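Local coordinates for protein putative phosphinothricin n-acetyltransferase (Acinetobacter baylyi, PDB 2JLM) that probably transfers the acetyl group of acetyl-CoA to the amino group of L-methionine sulfone and L-methionine sulfoximine, at residues D[90-95]-D[125-130]. Residues are numbered along the deposited sequence; the frame is centred on the assembly and turned at random.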
loop_
_atom_site.group_PDB
_atom_site.type_symbol
_atom_site.label_atom_id
_atom_site.label_comp_id
_atom_site.label_asym_id
_atom_site.label_seq_id
_atom_site.Cartn_x
_atom_site.Cartn_y
_atom_site.Cartn_z
ATOM N N TYR D 90 -7.059 5.317 16.210
ATOM C CA TYR D 90 -7.649 6.336 15.347
ATOM C C TYR D 90 -7.165 7.742 15.682
ATOM O O TYR D 90 -7.696 8.730 15.174
ATOM C CB TYR D 90 -9.172 6.275 15.396
ATOM C CG TYR D 90 -9.746 4.968 14.902
ATOM C CD1 TYR D 90 -9.613 4.583 13.572
ATOM C CD2 TYR D 90 -10.422 4.117 15.771
ATOM C CE1 TYR D 90 -10.140 3.374 13.121
ATOM C CE2 TYR D 90 -10.955 2.923 15.336
ATOM C CZ TYR D 90 -10.811 2.555 14.013
ATOM O OH TYR D 90 -11.349 1.365 13.595
ATOM N N THR D 91 -6.133 7.827 16.515
ATOM C CA THR D 91 -5.602 9.120 16.926
ATOM C C THR D 91 -4.161 9.226 16.485
ATOM O O THR D 91 -3.357 8.320 16.721
ATOM C CB THR D 91 -5.686 9.282 18.463
ATOM O OG1 THR D 91 -7.047 9.135 18.873
ATOM C CG2 THR D 91 -5.180 10.647 18.915
ATOM N N VAL D 92 -3.830 10.324 15.821
ATOM C CA VAL D 92 -2.440 10.567 15.466
ATOM C C VAL D 92 -2.025 11.894 16.071
ATOM O O VAL D 92 -2.869 12.729 16.398
ATOM C CB VAL D 92 -2.241 10.593 13.940
ATOM C CG1 VAL D 92 -2.739 9.290 13.327
ATOM C CG2 VAL D 92 -2.985 11.767 13.320
ATOM N N GLU D 93 -0.726 12.072 16.248
ATOM C CA GLU D 93 -0.194 13.350 16.661
ATOM C C GLU D 93 0.649 13.880 15.503
ATOM O O GLU D 93 1.506 13.178 14.991
ATOM C CB GLU D 93 0.649 13.209 17.922
ATOM C CG GLU D 93 1.424 14.470 18.247
ATOM C CD GLU D 93 2.141 14.386 19.585
ATOM O OE1 GLU D 93 1.911 13.401 20.321
ATOM O OE2 GLU D 93 2.929 15.309 19.899
ATOM N N HIS D 94 0.381 15.110 15.089
ATOM C CA HIS D 94 1.026 15.706 13.927
ATOM C C HIS D 94 2.031 16.758 14.342
ATOM O O HIS D 94 1.976 17.303 15.450
ATOM C CB HIS D 94 -0.012 16.399 13.053
ATOM C CG HIS D 94 -0.657 17.574 13.721
ATOM N ND1 HIS D 94 -0.255 18.873 13.502
ATOM C CD2 HIS D 94 -1.654 17.638 14.637
ATOM C CE1 HIS D 94 -0.985 19.691 14.237
ATOM N NE2 HIS D 94 -1.843 18.968 14.934
ATOM N N SER D 95 2.930 17.068 13.423
ATOM C CA SER D 95 3.854 18.168 13.614
ATOM C C SER D 95 4.133 18.831 12.274
ATOM O O SER D 95 3.979 18.220 11.215
ATOM C CB SER D 95 5.142 17.683 14.281
ATOM O OG SER D 95 5.591 16.472 13.695
ATOM N N HIS D 125 -9.503 9.613 13.213
ATOM C CA HIS D 125 -10.623 10.219 13.919
ATOM C C HIS D 125 -10.212 11.505 14.616
ATOM O O HIS D 125 -10.958 12.480 14.613
ATOM C CB HIS D 125 -11.213 9.252 14.942
ATOM C CG HIS D 125 -12.461 9.756 15.598
ATOM N ND1 HIS D 125 -13.566 10.164 14.883
ATOM C CD2 HIS D 125 -12.789 9.900 16.909
ATOM C CE1 HIS D 125 -14.516 10.550 15.722
ATOM N NE2 HIS D 125 -14.069 10.400 16.954
ATOM N N VAL D 126 -9.031 11.496 15.231
ATOM C CA VAL D 126 -8.549 12.654 15.969
ATOM C C VAL D 126 -7.086 12.966 15.636
ATOM O O VAL D 126 -6.234 12.085 15.653
ATOM C CB VAL D 126 -8.653 12.439 17.502
ATOM C CG1 VAL D 126 -7.935 13.543 18.228
ATOM C CG2 VAL D 126 -10.113 12.371 17.955
ATOM N N MET D 127 -6.800 14.226 15.337
ATOM C CA MET D 127 -5.421 14.686 15.238
ATOM C C MET D 127 -5.097 15.515 16.465
ATOM O O MET D 127 -5.826 16.448 16.791
ATOM C CB MET D 127 -5.241 15.556 13.995
ATOM C CG MET D 127 -5.544 14.837 12.689
ATOM S SD MET D 127 -5.384 15.966 11.295
ATOM C CE MET D 127 -3.676 16.454 11.422
ATOM N N VAL D 128 -4.014 15.181 17.152
ATOM C CA VAL D 128 -3.602 15.961 18.320
ATOM C C VAL D 128 -2.334 16.722 18.036
ATOM O O VAL D 128 -1.336 16.144 17.598
ATOM C CB VAL D 128 -3.304 15.066 19.515
ATOM C CG1 VAL D 128 -2.756 15.904 20.686
ATOM C CG2 VAL D 128 -4.550 14.290 19.914
ATOM N N GLY D 129 -2.364 18.021 18.297
ATOM C CA GLY D 129 -1.144 18.809 18.303
ATOM C C GLY D 129 -0.717 19.180 19.718
ATOM O O GLY D 129 -1.524 19.599 20.544
ATOM N N CYS D 130 0.563 19.024 20.001
ATOM C CA CYS D 130 1.092 19.397 21.295
ATOM C C CYS D 130 1.982 20.641 21.168
ATOM O O CYS D 130 3.038 20.592 20.553
ATOM C CB CYS D 130 1.873 18.230 21.897
ATOM S SG CYS D 130 2.492 18.562 23.551
HETATM O O HOH W 1 2.126 17.676 18.222
#
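The imidazole of His94 meets the backbone at Val128 and Gly129 obliquely, with its CD2 3.3 Å from Val128 O. Its NE2 comes 3.4 Å from Gly129 CA, and the missing side chain of that glycine lets the ring come so close. The CE methyl of Met127 also meets the ring obliquely, 4.0 Å from His94 CG. His94 CG sits between the backbone N and the carbonyl carbon (chi1 65°), which swings the ring across to the neighbouring strand. Further out, the rings of His142 and Phe147 meet it. The carboxylate of Glu93 reaches the other strand with OE2, 3.7 Å from Cys130 CB.

The two strands pair in parallel, with their axes at 41°. Tyr90 O accepts from both His125 N and Val126 N, the first in the carbonyl plane on a lone pair. Val92 gives its N to Val126 O at 3.0 Å and takes Val128 N on its O at 2.8 Å. His94 N closes the series on Val128 O. Val92 CG2 packs beside Met127 CG, on the face that carries helix 107-121. Thr91 CG2 touches Val128 CG2 on the other face, toward the second subunit.

These are the strands of a beta-alpha-beta unit, with helix 107-121 as the crossover. They are the only parallel neighbours in the sheet. In GNAT enzymes this pair splays apart toward its C-terminal ends, and acetyl-CoA binds in the opening, as it probably does here. One water donates to Glu93 OE2 and His94 O and accepts from Cys130 N. It bridges the strands past the last direct bond, consistent with the start of the splay. Glu93 OE2 also forms a salt bridge to Arg83 of the second subunit. This shared atom is thus held between water and arginine, and links the strand pair to the subunit interface.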